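Local coordinates for protein DNA-directed RNA polymerase subunit Rpo11 (PDB 1XPP) that is the Rpo11 (L) subunit of archaeal RNA polymerase, the complex that transcribes DNA into RNA, and is related to eukaryotic RPB11, at residues V25-Y30 and P63-R68. Residues are numbered along the deposited sequence; the frame is centred on the assembly and turned at random.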
# COMPACT_ATOMS: atom_id res chain seq x y z
N VAL D 25 -12.95 8.54 7.05
CA VAL D 25 -11.69 7.84 7.09
C VAL D 25 -11.23 7.54 5.68
O VAL D 25 -12.00 7.02 4.86
CB VAL D 25 -11.82 6.51 7.91
CG1 VAL D 25 -10.49 5.83 8.04
CG2 VAL D 25 -12.41 6.79 9.26
N GLU D 26 -9.97 7.87 5.39
CA GLU D 26 -9.33 7.49 4.14
C GLU D 26 -8.72 6.10 4.30
O GLU D 26 -7.99 5.86 5.29
CB GLU D 26 -8.25 8.51 3.76
CG GLU D 26 -7.81 8.39 2.30
CD GLU D 26 -6.83 9.48 1.90
OE1 GLU D 26 -6.06 9.95 2.77
OE2 GLU D 26 -6.81 9.85 0.70
N MET D 27 -9.04 5.21 3.36
CA MET D 27 -8.62 3.80 3.38
C MET D 27 -7.78 3.51 2.17
O MET D 27 -8.27 3.58 1.03
CB MET D 27 -9.84 2.88 3.35
CG MET D 27 -10.97 3.33 4.21
SD MET D 27 -10.65 2.76 5.86
CE MET D 27 -10.72 0.95 5.78
N ILE D 28 -6.51 3.17 2.40
CA ILE D 28 -5.54 3.04 1.33
C ILE D 28 -5.09 1.58 1.18
O ILE D 28 -4.74 0.92 2.16
CB ILE D 28 -4.30 3.97 1.60
CG1 ILE D 28 -4.78 5.43 1.78
CG2 ILE D 28 -3.28 3.79 0.50
CD1 ILE D 28 -3.71 6.46 2.01
N ASN D 29 -5.08 1.10 -0.07
CA ASN D 29 -4.68 -0.28 -0.39
C ASN D 29 -5.49 -1.41 0.22
O ASN D 29 -4.96 -2.49 0.51
CB ASN D 29 -3.22 -0.52 -0.05
CG ASN D 29 -2.33 0.43 -0.72
OD1 ASN D 29 -2.57 0.82 -1.87
ND2 ASN D 29 -1.28 0.85 -0.03
N TYR D 30 -6.78 -1.19 0.46
CA TYR D 30 -7.61 -2.28 0.88
C TYR D 30 -8.27 -2.86 -0.34
O TYR D 30 -8.43 -2.17 -1.36
CB TYR D 30 -8.69 -1.83 1.87
CG TYR D 30 -8.13 -1.45 3.20
CD1 TYR D 30 -7.74 -0.14 3.44
CD2 TYR D 30 -7.92 -2.42 4.19
CE1 TYR D 30 -7.19 0.23 4.66
CE2 TYR D 30 -7.38 -2.05 5.44
CZ TYR D 30 -7.01 -0.72 5.64
OH TYR D 30 -6.45 -0.36 6.84
N PRO D 63 -9.97 5.55 -1.65
CA PRO D 63 -11.29 5.37 -1.05
C PRO D 63 -11.43 6.05 0.32
O PRO D 63 -10.44 6.26 1.08
CB PRO D 63 -11.44 3.85 -0.97
CG PRO D 63 -10.60 3.35 -2.13
CD PRO D 63 -9.40 4.26 -2.11
N GLN D 64 -12.65 6.45 0.59
CA GLN D 64 -13.02 7.00 1.87
C GLN D 64 -14.30 6.32 2.34
O GLN D 64 -15.11 5.80 1.54
CB GLN D 64 -13.30 8.48 1.74
CG GLN D 64 -12.04 9.36 1.59
CD GLN D 64 -12.37 10.82 1.34
OE1 GLN D 64 -13.25 11.38 1.98
NE2 GLN D 64 -11.59 11.45 0.45
N ILE D 65 -14.45 6.25 3.67
CA ILE D 65 -15.73 5.90 4.25
C ILE D 65 -16.19 7.01 5.18
O ILE D 65 -15.38 7.70 5.80
CB ILE D 65 -15.69 4.51 5.00
CG1 ILE D 65 -14.75 4.53 6.20
CG2 ILE D 65 -15.34 3.40 4.05
CD1 ILE D 65 -14.99 3.37 7.17
N TYR D 66 -17.51 7.22 5.21
CA TYR D 66 -18.15 8.26 5.99
C TYR D 66 -19.25 7.60 6.85
O TYR D 66 -20.05 6.81 6.34
CB TYR D 66 -18.84 9.24 5.04
CG TYR D 66 -19.80 10.19 5.72
CD1 TYR D 66 -19.35 11.11 6.68
CD2 TYR D 66 -21.15 10.13 5.45
CE1 TYR D 66 -20.25 11.99 7.29
CE2 TYR D 66 -22.04 11.00 6.06
CZ TYR D 66 -21.58 11.91 6.96
OH TYR D 66 -22.48 12.75 7.57
N VAL D 67 -19.26 7.94 8.13
CA VAL D 67 -20.25 7.37 9.04
C VAL D 67 -20.83 8.50 9.87
O VAL D 67 -20.07 9.29 10.44
CB VAL D 67 -19.59 6.32 10.00
CG1 VAL D 67 -20.62 5.73 10.95
CG2 VAL D 67 -18.91 5.18 9.21
N ARG D 68 -22.14 8.57 9.92
CA ARG D 68 -22.84 9.46 10.85
C ARG D 68 -23.77 8.65 11.75
O ARG D 68 -24.50 7.81 11.28
CB ARG D 68 -23.64 10.53 10.11
CG ARG D 68 -24.38 11.51 11.05
CD ARG D 68 -25.04 12.66 10.26
NE ARG D 68 -25.65 12.20 9.02
CZ ARG D 68 -26.95 11.97 8.84
NH1 ARG D 68 -27.81 12.18 9.83
NH2 ARG D 68 -27.39 11.55 7.66
O HOH W 1 -9.16 10.20 -0.65
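Val-25 and Ile-65 face each other as an antiparallel hydrogen-bonded pair: Val-25 N donates to Ile-65 O at 2.9 Å, and Ile-65 N returns a bond to Val-25 O at 2.8 Å, lying in the carbonyl plane. Beyond the pair, Met-27 N reaches Pro-63 O at 2.9 Å. This N-H...O is almost straight (172°), yet the nitrogen sits 37° out of the carbonyl plane, off the lone-pair direction. Val-25 O and Pro-63 O each also receive a CA-H contact, the first from Gln-64 CA at 3.2 Å, the second from Glu-26 CA. Ile-65 places CG1 between its backbone N and carbonyl carbon (chi1 64°), which lays that branch alongside Val-25, 3.9 Å from Val-25 CB. Its other branch, CG2, makes a looser apolar contact with Met-27 CG. The Pro-63 ring sets its CD 3.4 Å from Met-27 O just before strand 64-69 begins.

On the other sheet face the non-hydrogen-bonded pair Glu-26 and Gln-64 send out extended chains, linked by a water that donates to Glu-26 OE2 and accepts from Gln-64 NE2 at 2.9 Å.

Strands 22-28 and 64-69 are the two central strands of a four-stranded antiparallel sheet with order 1-2-4-3, in the Rpb3/Rpb11 dimerisation domain. Helix 32-42 packs on the Val-25 and Ile-65 face, with Leu-35 against Met-27 and Pro-63, and Val-39 against Ile-65. Phe-96 of a second subunit touches Val-25 and Met-27, bringing this apolar face into a contact between copies of the protein. On this helix side the bent Met-27 chain lays CE over one face of the Tyr-30 ring, 3.8 Å from its plane and nearer the edge than the centre, while Tyr-30 OH hydrogen-bonds Gln-95 of the second subunit.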